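Endo-1,4-beta-xylanase (Uncultured bacterium, PDB 7AX7) is a multidomain xylanase whose CE4 domain uses cobalt to cleave acetyl groups from acetylated xylan. Local coordinates at residues Ile6-Asp11 and Ile150-Phe155; Phe10-Ser15 and Phe35-Asn40; Ser61-His66 and Arg100-Ala105. All coordinates share one frame; numbering follows the deposited sequence.

Interaction 1: residues Ile6-Asp11 and Ile150-Phe155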
loop_
_atom_site.group_PDB
_atom_site.type_symbol
_atom_site.label_atom_id
_atom_site.label_comp_id
_atom_site.label_asym_id
_atom_site.label_seq_id
_atom_site.Cartn_x
_atom_site.Cartn_y
_atom_site.Cartn_z
ATOM N N ILE A 6 -8.914 0.601 -9.918
ATOM C CA ILE A 6 -8.784 0.885 -8.490
ATOM C C ILE A 6 -7.549 0.168 -7.966
ATOM O O ILE A 6 -7.284 -0.988 -8.324
ATOM C CB ILE A 6 -10.029 0.459 -7.683
ATOM C CG1 ILE A 6 -11.231 1.315 -8.054
ATOM C CG2 ILE A 6 -9.786 0.675 -6.203
ATOM C CD1 ILE A 6 -11.208 2.680 -7.390
ATOM N N ALA A 7 -6.796 0.849 -7.114
ATOM C CA ALA A 7 -5.581 0.290 -6.527
ATOM C C ALA A 7 -5.821 0.178 -5.027
ATOM O O ALA A 7 -5.685 1.172 -4.301
ATOM C CB ALA A 7 -4.362 1.153 -6.850
ATOM N N LEU A 8 -6.213 -1.021 -4.582
ATOM C CA LEU A 8 -6.304 -1.308 -3.158
ATOM C C LEU A 8 -4.903 -1.476 -2.587
ATOM O O LEU A 8 -4.085 -2.205 -3.153
ATOM C CB LEU A 8 -7.125 -2.577 -2.917
ATOM C CG LEU A 8 -8.650 -2.516 -3.001
ATOM C CD1 LEU A 8 -9.240 -3.907 -2.750
ATOM C CD2 LEU A 8 -9.216 -1.515 -2.007
ATOM N N THR A 9 -4.617 -0.802 -1.471
ATOM C CA THR A 9 -3.266 -0.806 -0.924
ATOM C C THR A 9 -3.323 -0.951 0.593
ATOM O O THR A 9 -4.267 -0.497 1.247
ATOM C CB THR A 9 -2.467 0.469 -1.308
ATOM O OG1 THR A 9 -3.000 1.610 -0.623
ATOM C CG2 THR A 9 -2.530 0.717 -2.808
ATOM N N PHE A 10 -2.287 -1.578 1.147
ATOM C CA PHE A 10 -2.252 -1.941 2.557
ATOM C C PHE A 10 -0.931 -1.504 3.175
ATOM O O PHE A 10 0.141 -1.837 2.653
ATOM C CB PHE A 10 -2.448 -3.454 2.729
ATOM C CG PHE A 10 -3.806 -3.945 2.309
ATOM C CD1 PHE A 10 -4.859 -3.982 3.219
ATOM C CD2 PHE A 10 -4.030 -4.380 1.008
ATOM C CE1 PHE A 10 -6.110 -4.441 2.846
ATOM C CE2 PHE A 10 -5.290 -4.845 0.619
ATOM C CZ PHE A 10 -6.330 -4.875 1.541
ATOM N N ASP A 11 -1.016 -0.780 4.292
ATOM C CA ASP A 11 0.127 -0.289 5.057
ATOM C C ASP A 11 0.366 -1.115 6.320
ATOM O O ASP A 11 -0.582 -1.576 6.967
ATOM C CB ASP A 11 -0.088 1.164 5.499
ATOM C CG ASP A 11 0.229 2.172 4.422
ATOM O OD1 ASP A 11 0.645 1.769 3.309
ATOM O OD2 ASP A 11 0.068 3.383 4.712
ATOM N N ILE A 150 -6.489 3.561 -2.842
ATOM C CA ILE A 150 -7.206 3.496 -1.574
ATOM C C ILE A 150 -6.282 2.895 -0.518
ATOM O O ILE A 150 -5.651 1.855 -0.750
ATOM C CB ILE A 150 -8.517 2.700 -1.704
ATOM C CG1 ILE A 150 -9.469 3.423 -2.670
ATOM C CG2 ILE A 150 -9.194 2.526 -0.337
ATOM C CD1 ILE A 150 -10.716 2.629 -3.017
ATOM N N LEU A 151 -6.193 3.565 0.628
ATOM C CA LEU A 151 -5.248 3.220 1.683
ATOM C C LEU A 151 -5.975 2.473 2.796
ATOM O O LEU A 151 -6.888 3.023 3.427
ATOM C CB LEU A 151 -4.571 4.481 2.224
ATOM C CG LEU A 151 -3.392 4.326 3.192
ATOM C CD1 LEU A 151 -2.546 5.588 3.200
ATOM C CD2 LEU A 151 -3.860 3.981 4.603
ATOM N N LEU A 152 -5.574 1.220 3.023
ATOM C CA LEU A 152 -6.018 0.393 4.141
ATOM C C LEU A 152 -4.788 -0.019 4.957
ATOM O O LEU A 152 -3.656 0.283 4.582
ATOM C CB LEU A 152 -6.801 -0.822 3.629
ATOM C CG LEU A 152 -8.021 -0.550 2.727
ATOM C CD1 LEU A 152 -7.608 -0.395 1.266
ATOM C CD2 LEU A 152 -9.051 -1.653 2.848
ATOM N N HIS A 153 -5.008 -0.697 6.093
ATOM C CA HIS A 153 -3.915 -1.156 6.951
ATOM C C HIS A 153 -4.018 -2.650 7.216
ATOM O O HIS A 153 -5.108 -3.166 7.492
ATOM C CB HIS A 153 -3.898 -0.445 8.317
ATOM C CG HIS A 153 -3.732 1.037 8.233
ATOM N ND1 HIS A 153 -4.730 1.875 7.785
ATOM C CD2 HIS A 153 -2.682 1.835 8.550
ATOM C CE1 HIS A 153 -4.305 3.126 7.837
ATOM N NE2 HIS A 153 -3.065 3.128 8.293
ATOM N N ASP A 154 -2.872 -3.339 7.187
ATOM C CA ASP A 154 -2.809 -4.730 7.616
ATOM C C ASP A 154 -1.775 -4.916 8.723
ATOM O O ASP A 154 -1.024 -5.897 8.741
ATOM C CB ASP A 154 -2.551 -5.668 6.434
ATOM C CG ASP A 154 -1.185 -5.455 5.777
ATOM O OD1 ASP A 154 -0.663 -4.323 5.792
ATOM O OD2 ASP A 154 -0.641 -6.439 5.240
ATOM N N PHE A 155 -1.726 -3.978 9.673
ATOM C CA PHE A 155 -0.967 -4.234 10.890
ATOM C C PHE A 155 -1.624 -5.369 11.679
ATOM O O PHE A 155 -2.801 -5.696 11.484
ATOM C CB PHE A 155 -0.849 -2.966 11.749
ATOM C CG PHE A 155 -2.170 -2.368 12.162
ATOM C CD1 PHE A 155 -2.919 -2.936 13.180
ATOM C CD2 PHE A 155 -2.646 -1.226 11.548
ATOM C CE1 PHE A 155 -4.139 -2.379 13.570
ATOM C CE2 PHE A 155 -3.861 -0.665 11.926
ATOM C CZ PHE A 155 -4.603 -1.243 12.946
HETATM O O HOH W 1 1.503 -3.826 4.407
#

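Interaction 2: residues Phe10-Ser15 and Phe35-Asn40. With CO (cobalt (II) ion), chain B.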
loop_
_atom_site.group_PDB
_atom_site.type_symbol
_atom_site.label_atom_id
_atom_site.label_comp_id
_atom_site.label_asym_id
_atom_site.label_seq_id
_atom_site.Cartn_x
_atom_site.Cartn_y
_atom_site.Cartn_z
ATOM N N PHE A 10 -2.287 -1.578 1.147
ATOM C CA PHE A 10 -2.252 -1.941 2.557
ATOM C C PHE A 10 -0.931 -1.504 3.175
ATOM O O PHE A 10 0.141 -1.837 2.653
ATOM C CB PHE A 10 -2.448 -3.454 2.729
ATOM C CG PHE A 10 -3.806 -3.945 2.309
ATOM C CD1 PHE A 10 -4.859 -3.982 3.219
ATOM C CD2 PHE A 10 -4.030 -4.380 1.008
ATOM C CE1 PHE A 10 -6.110 -4.441 2.846
ATOM C CE2 PHE A 10 -5.290 -4.845 0.619
ATOM C CZ PHE A 10 -6.330 -4.875 1.541
ATOM N N ASP A 11 -1.016 -0.780 4.292
ATOM C CA ASP A 11 0.127 -0.289 5.057
ATOM C C ASP A 11 0.366 -1.115 6.320
ATOM O O ASP A 11 -0.582 -1.576 6.967
ATOM C CB ASP A 11 -0.088 1.164 5.499
ATOM C CG ASP A 11 0.229 2.172 4.422
ATOM O OD1 ASP A 11 0.645 1.769 3.309
ATOM O OD2 ASP A 11 0.068 3.383 4.712
ATOM N N ASP A 12 1.654 -1.271 6.672
ATOM C CA ASP A 12 2.138 -1.601 8.013
ATOM C C ASP A 12 2.475 -3.081 8.214
ATOM O O ASP A 12 2.921 -3.467 9.301
ATOM C CB ASP A 12 1.132 -1.162 9.083
ATOM C CG ASP A 12 1.000 0.360 9.193
ATOM O OD1 ASP A 12 1.680 1.103 8.448
ATOM O OD2 ASP A 12 0.203 0.819 10.030
ATOM N N GLY A 13 2.297 -3.922 7.193
ATOM C CA GLY A 13 2.680 -5.313 7.312
ATOM C C GLY A 13 4.137 -5.572 6.955
ATOM O O GLY A 13 4.958 -4.649 6.884
ATOM N N PRO A 14 4.496 -6.851 6.742
ATOM C CA PRO A 14 3.572 -7.978 6.882
ATOM C C PRO A 14 3.279 -8.284 8.342
ATOM O O PRO A 14 4.108 -8.013 9.213
ATOM C CB PRO A 14 4.322 -9.155 6.229
ATOM C CG PRO A 14 5.624 -8.567 5.658
ATOM C CD PRO A 14 5.862 -7.305 6.441
ATOM N N SER A 15 2.090 -8.827 8.589
ATOM C CA SER A 15 1.698 -9.346 9.887
ATOM C C SER A 15 0.886 -10.611 9.654
ATOM O O SER A 15 0.557 -10.963 8.515
ATOM C CB SER A 15 0.880 -8.326 10.687
ATOM O OG SER A 15 -0.408 -8.158 10.116
ATOM N N PHE A 35 2.573 -1.839 1.206
ATOM C CA PHE A 35 3.672 -0.973 1.606
ATOM C C PHE A 35 4.205 -1.490 2.935
ATOM O O PHE A 35 3.551 -1.356 3.980
ATOM C CB PHE A 35 3.196 0.476 1.693
ATOM C CG PHE A 35 2.872 1.085 0.352
ATOM C CD1 PHE A 35 1.675 0.799 -0.283
ATOM C CD2 PHE A 35 3.772 1.943 -0.273
ATOM C CE1 PHE A 35 1.370 1.357 -1.532
ATOM C CE2 PHE A 35 3.481 2.509 -1.524
ATOM C CZ PHE A 35 2.277 2.208 -2.156
ATOM N N LEU A 36 5.382 -2.098 2.893
ATOM C CA LEU A 36 5.884 -2.841 4.031
ATOM C C LEU A 36 6.781 -1.972 4.897
ATOM O O LEU A 36 7.508 -1.099 4.411
ATOM C CB LEU A 36 6.661 -4.079 3.578
ATOM C CG LEU A 36 6.006 -5.034 2.568
ATOM C CD1 LEU A 36 6.969 -6.174 2.253
ATOM C CD2 LEU A 36 4.691 -5.572 3.087
ATOM N N ILE A 37 6.721 -2.237 6.197
ATOM C CA ILE A 37 7.672 -1.697 7.158
ATOM C C ILE A 37 8.898 -2.602 7.154
ATOM O O ILE A 37 8.788 -3.813 7.371
ATOM C CB ILE A 37 7.040 -1.610 8.556
ATOM C CG1 ILE A 37 5.817 -0.683 8.512
ATOM C CG2 ILE A 37 8.075 -1.153 9.591
ATOM C CD1 ILE A 37 5.041 -0.594 9.818
ATOM N N GLY A 38 10.072 -2.015 6.899
ATOM C CA GLY A 38 11.273 -2.819 6.718
ATOM C C GLY A 38 11.596 -3.721 7.898
ATOM O O GLY A 38 12.027 -4.864 7.712
ATOM N N GLN A 39 11.410 -3.225 9.128
ATOM C CA GLN A 39 11.740 -4.075 10.266
ATOM C C GLN A 39 10.751 -5.222 10.445
ATOM O O GLN A 39 11.037 -6.146 11.214
ATOM C CB GLN A 39 11.855 -3.248 11.558
ATOM C CG GLN A 39 10.557 -2.687 12.095
ATOM C CD GLN A 39 10.779 -1.649 13.192
ATOM O OE1 GLN A 39 11.913 -1.362 13.573
ATOM N NE2 GLN A 39 9.691 -1.081 13.696
ATOM N N ASN A 40 9.617 -5.205 9.742
ATOM C CA ASN A 40 8.714 -6.348 9.717
ATOM C C ASN A 40 9.101 -7.385 8.665
ATOM O O ASN A 40 8.418 -8.403 8.549
ATOM C CB ASN A 40 7.266 -5.895 9.472
ATOM C CG ASN A 40 6.672 -5.127 10.657
ATOM O OD1 ASN A 40 7.258 -5.065 11.731
ATOM N ND2 ASN A 40 5.488 -4.557 10.456
HETATM CO CO CO B . 1.738 3.245 8.478
#

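Interaction 3: residues Ser61-His66 and Arg100-Ala105. With CO (cobalt (II) ion), chain B; ACT (acetate ion), chain C.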
loop_
_atom_site.group_PDB
_atom_site.type_symbol
_atom_site.label_atom_id
_atom_site.label_comp_id
_atom_site.label_asym_id
_atom_site.label_seq_id
_atom_site.Cartn_x
_atom_site.Cartn_y
_atom_site.Cartn_z
ATOM N N SER A 61 7.479 0.292 -0.299
ATOM C CA SER A 61 8.220 0.722 0.883
ATOM C C SER A 61 7.351 1.590 1.788
ATOM O O SER A 61 6.697 2.528 1.319
ATOM C CB SER A 61 9.467 1.498 0.466
ATOM O OG SER A 61 10.147 1.997 1.606
ATOM N N HIS A 62 7.345 1.276 3.086
ATOM C CA HIS A 62 6.725 2.124 4.100
ATOM C C HIS A 62 7.754 2.573 5.149
ATOM O O HIS A 62 7.407 2.828 6.306
ATOM C CB HIS A 62 5.549 1.385 4.748
ATOM C CG HIS A 62 4.533 2.282 5.391
ATOM N ND1 HIS A 62 4.294 3.571 4.967
ATOM C CD2 HIS A 62 3.673 2.061 6.416
ATOM C CE1 HIS A 62 3.338 4.110 5.706
ATOM N NE2 HIS A 62 2.945 3.213 6.592
ATOM N N SER A 63 9.028 2.659 4.746
ATOM C CA SER A 63 10.184 2.964 5.599
ATOM C C SER A 63 10.651 1.733 6.376
ATOM O O SER A 63 10.043 0.663 6.271
ATOM C CB SER A 63 9.888 4.125 6.564
ATOM O OG SER A 63 9.261 3.680 7.759
ATOM N N TYR A 64 11.743 1.866 7.144
ATOM C CA TYR A 64 12.264 0.735 7.909
ATOM C C TYR A 64 11.715 0.669 9.339
ATOM O O TYR A 64 11.335 -0.414 9.796
ATOM C CB TYR A 64 13.801 0.762 7.943
ATOM C CG TYR A 64 14.358 -0.584 8.351
ATOM C CD1 TYR A 64 14.508 -1.599 7.416
ATOM C CD2 TYR A 64 14.673 -0.862 9.673
ATOM C CE1 TYR A 64 14.980 -2.841 7.773
ATOM C CE2 TYR A 64 15.149 -2.107 10.047
ATOM C CZ TYR A 64 15.298 -3.095 9.088
ATOM O OH TYR A 64 15.772 -4.344 9.434
ATOM N N THR A 65 11.654 1.797 10.059
ATOM C CA THR A 65 11.216 1.816 11.454
ATOM C C THR A 65 9.839 2.442 11.647
ATOM O O THR A 65 9.344 2.473 12.778
ATOM C CB THR A 65 12.226 2.567 12.343
ATOM O OG1 THR A 65 12.323 3.929 11.911
ATOM C CG2 THR A 65 13.594 1.920 12.297
ATOM N N HIS A 66 9.222 2.955 10.588
ATOM C CA HIS A 66 7.886 3.543 10.667
ATOM C C HIS A 66 7.824 4.656 11.717
ATOM O O HIS A 66 6.935 4.693 12.570
ATOM C CB HIS A 66 6.828 2.467 10.945
ATOM C CG HIS A 66 5.434 2.902 10.613
ATOM N ND1 HIS A 66 4.595 3.488 11.537
ATOM C CD2 HIS A 66 4.746 2.866 9.449
ATOM C CE1 HIS A 66 3.444 3.778 10.960
ATOM N NE2 HIS A 66 3.511 3.413 9.692
ATOM N N ARG A 100 5.367 5.016 0.521
ATOM C CA ARG A 100 4.297 5.741 1.197
ATOM C C ARG A 100 4.798 6.229 2.550
ATOM O O ARG A 100 5.247 5.412 3.370
ATOM C CB ARG A 100 3.048 4.882 1.364
ATOM C CG ARG A 100 1.925 5.601 2.090
ATOM C CD ARG A 100 0.726 4.669 2.199
ATOM N NE ARG A 100 -0.174 4.797 1.069
ATOM C CZ ARG A 100 -0.906 3.802 0.576
ATOM N NH1 ARG A 100 -0.832 2.582 1.096
ATOM N NH2 ARG A 100 -1.703 4.028 -0.448
ATOM N N PRO A 101 4.754 7.529 2.819
ATOM C CA PRO A 101 5.336 8.062 4.057
ATOM C C PRO A 101 4.533 7.653 5.282
ATOM O O PRO A 101 3.296 7.738 5.285
ATOM C CB PRO A 101 5.287 9.582 3.839
ATOM C CG PRO A 101 4.217 9.800 2.831
ATOM C CD PRO A 101 4.283 8.595 1.919
ATOM N N PRO A 102 5.204 7.206 6.347
ATOM C CA PRO A 102 4.490 6.910 7.597
ATOM C C PRO A 102 3.716 8.127 8.080
ATOM O O PRO A 102 4.225 9.251 8.072
ATOM C CB PRO A 102 5.615 6.540 8.572
ATOM C CG PRO A 102 6.758 6.084 7.679
ATOM C CD PRO A 102 6.651 6.949 6.454
ATOM N N TYR A 103 2.474 7.892 8.502
ATOM C CA TYR A 103 1.559 8.928 8.977
ATOM C C TYR A 103 1.237 9.961 7.907
ATOM O O TYR A 103 0.641 10.997 8.215
ATOM C CB TYR A 103 2.112 9.621 10.232
ATOM C CG TYR A 103 2.598 8.600 11.236
ATOM C CD1 TYR A 103 1.694 7.850 11.982
ATOM C CD2 TYR A 103 3.955 8.341 11.393
ATOM C CE1 TYR A 103 2.132 6.889 12.877
ATOM C CE2 TYR A 103 4.404 7.386 12.297
ATOM C CZ TYR A 103 3.485 6.661 13.029
ATOM O OH TYR A 103 3.921 5.711 13.922
ATOM N N ILE A 104 1.604 9.698 6.654
ATOM C CA ILE A 104 1.518 10.695 5.597
ATOM C C ILE A 104 2.133 11.989 6.122
ATOM O O ILE A 104 1.600 13.082 5.901
ATOM C CB ILE A 104 0.064 10.907 5.137
ATOM C CG1 ILE A 104 -0.660 9.567 4.984
ATOM C CG2 ILE A 104 0.033 11.678 3.820
ATOM C CD1 ILE A 104 -0.136 8.702 3.842
ATOM N N ALA A 105 3.236 11.871 6.854
ATOM C CA ALA A 105 4.005 13.026 7.304
ATOM C C ALA A 105 5.180 13.205 6.349
ATOM O O ALA A 105 6.078 12.355 6.293
ATOM C CB ALA A 105 4.480 12.845 8.746
HETATM CO CO CO B . 1.738 3.245 8.478
HETATM C C ACT C . 0.310 5.144 7.559
HETATM O O ACT C . -0.011 3.965 7.243
HETATM O OXT ACT C . 1.227 5.529 8.332
HETATM C CH3 ACT C . -0.542 6.265 6.875
HETATM O O HOH W 2 6.309 6.115 15.420
#

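Interaction 1: residues Ile6-Asp11 and Ile150-Phe155
Leu152 and Ile150 of strand 148-153 lie beside Phe10 and Leu8 of strand 4-11, two parallel neighbours in the sheet of the distorted beta/alpha barrel expected of a NodB-type polysaccharide deacetylase. The axes of the two short segments run 37° apart. The N-H groups of Ile150, Leu152 and Asp154 donate to the carbonyls of Ala7, Thr9 and Asp11 respectively, while the carbonyls of Ile150 and Leu152 accept from Thr9 and Asp11. The last link, Asp154 N to Asp11 O at 2.9 Å, carries the pairing one residue past the strand end.

Leu152 runs side by side with the Phe10 ring and points the same way, its CB 3.7 Å from Phe10 CD1. Its branch CD1 turns back along the sheet to within 3.8 Å of Leu8 CD2. Ile150 sends its extended arm to Ile6, CD1 to CG2 at 3.9 Å. Branched aliphatic and aromatic groups suit this side, because helix 159-174 packs over Leu8, Phe10 and Leu152.

Asp11 projects from the other side, with Thr9 and Leu151. The Asp11 and Leu151 side chains cross at about a right angle, with Asp11 OD2 3.7 Å from Leu151 CD1, and Asp11 OD1 makes a salt bridge with Arg100. The Thr9 hydroxyl is hydrogen-bonded to Arg100 as well. Thr9 OG1 stands between its own backbone N and carbonyl carbon (chi1 70°), which brings it to Ile150 O; that oxygen is held by two donors from one residue, Thr9 N at 2.9 Å and Thr9 OG1 at 2.7 Å from 44° above the carbonyl plane.

Interaction 2: residues Phe10-Ser15 and Phe35-Asn40
Phe10 O accepts from Phe35 N at 2.8 Å and Phe35 O from Asp12 N at 3.3 Å, a parallel pairing that brackets Asp11, after which Ile37 N reaches across to Gly13 O at 3.1 Å. Past Asp11 the chain of strand 4-11 changes course. Asp12 has a positive phi of 99°, and a cis peptide bond precedes Pro14; the chain bends out of the regular strand path while Gly13 O still faces Ile37.

Gly13, which has no side chain, presents its carbonyl to Leu36 and Ile37. Pro14 then fills the corner. Its CD lies 3.6 Å from Asn40 CB, the two side chains sliding past each other in opposite directions, and it crosses the Leu36 side chain at about a right angle. Met49 and Ile48 of helix 46-54 close over this apolar patch.

Nearer the metal, Ile37 is extended, with CG1 beside its backbone N and CD1 anti to CA (chi2 176°), which lets CD1 rest 3.6 Å from Asp12 CA, an apolar wall beside the root of a ligand. The Asp12 carboxylate binds cobalt through one oxygen, OD1 at 2.1 Å, with OD2 standing back at 3.3 Å from the ion. Asp11 OD1 packs 3.3 Å from Phe35 CB, its carboxylate turned 78° from the phenyl plane. Arg100 relates to both, by a salt bridge to Asp11 and a cation-pi contact with Phe35.

The whole joins the two strands of the beta-alpha-beta unit 4-11, 16-28, 33-36. Phe10 to Gly13, with Thr9 before them, form the Thr-Phe-Asp-Asp-Gly motif familiar in NodB-type deacetylases, and Asp12 completes an Asp-His-His metal site together with His62 and His66.

Interaction 3: residues Ser61-His66 and Arg100-Ala105
Arg100 O takes the N-H of His62 ND1 at 2.6 Å, the oxygen lying in the imidazole plane while ND1 stands 41° out of the carbonyl plane. With CG anti to its backbone N (chi1 -158°), the His62 ring swings toward both Arg100 O and the ion. The bond restrains the ring's rotation and leaves NE2 to bind cobalt at 2.2 Å. Imidazole suits the place because its two nitrogens serve backbone and metal at once. The same loop is braced by Ser63: OG accepts from His66 N at 2.9 Å, an ST motif, and donates to His62 O, linking the two histidine backbones.

His66 binds the ion through NE2, also at 2.2 Å. Pro102 CB sits over one face of its ring, 4.0 Å from the centroid in a CH-pi contact. The ring's edge points toward the face of Tyr103 in an offset edge-to-face pair, planes 63° apart, and His66 ND1 donates a weak hydrogen bond to Tyr103 OH.

An acetate, probably from the crystallisation liquor, chelates cobalt, OXT at 2.4 Å, and Tyr103 N donates to OXT at 2.7 Å. Metal and peptide N-H thus converge on one oxygen, consistent with a site that could polarise an acetyl carbonyl and stabilise an oxyanion.

Interactions 2 and 3 supply the protein ligands of cobalt, Asp12 from one and His62 and His66 from the other, while interaction 1 places the Asp11 side chain about 4 Å from the ion (nearest atoms). Interactions 1 and 2 share Phe10 and Asp11 on strand 4-11, and their loops are tied where Asp154 O lies 2.7 Å from Ser15 OG. Arg100 links interaction 3 back to interaction 1, its NH1 2.8 Å from Asp11 OD1 and its NH2 2.7 Å from Thr9 OG1. Leu36 O, 2.7 Å from His62 N, connects interaction 2 to the histidine loop. Sheet ends and loops together thus form one metal pocket, with the bound acetate about 3 Å from the Asp11 side chain (nearest atoms).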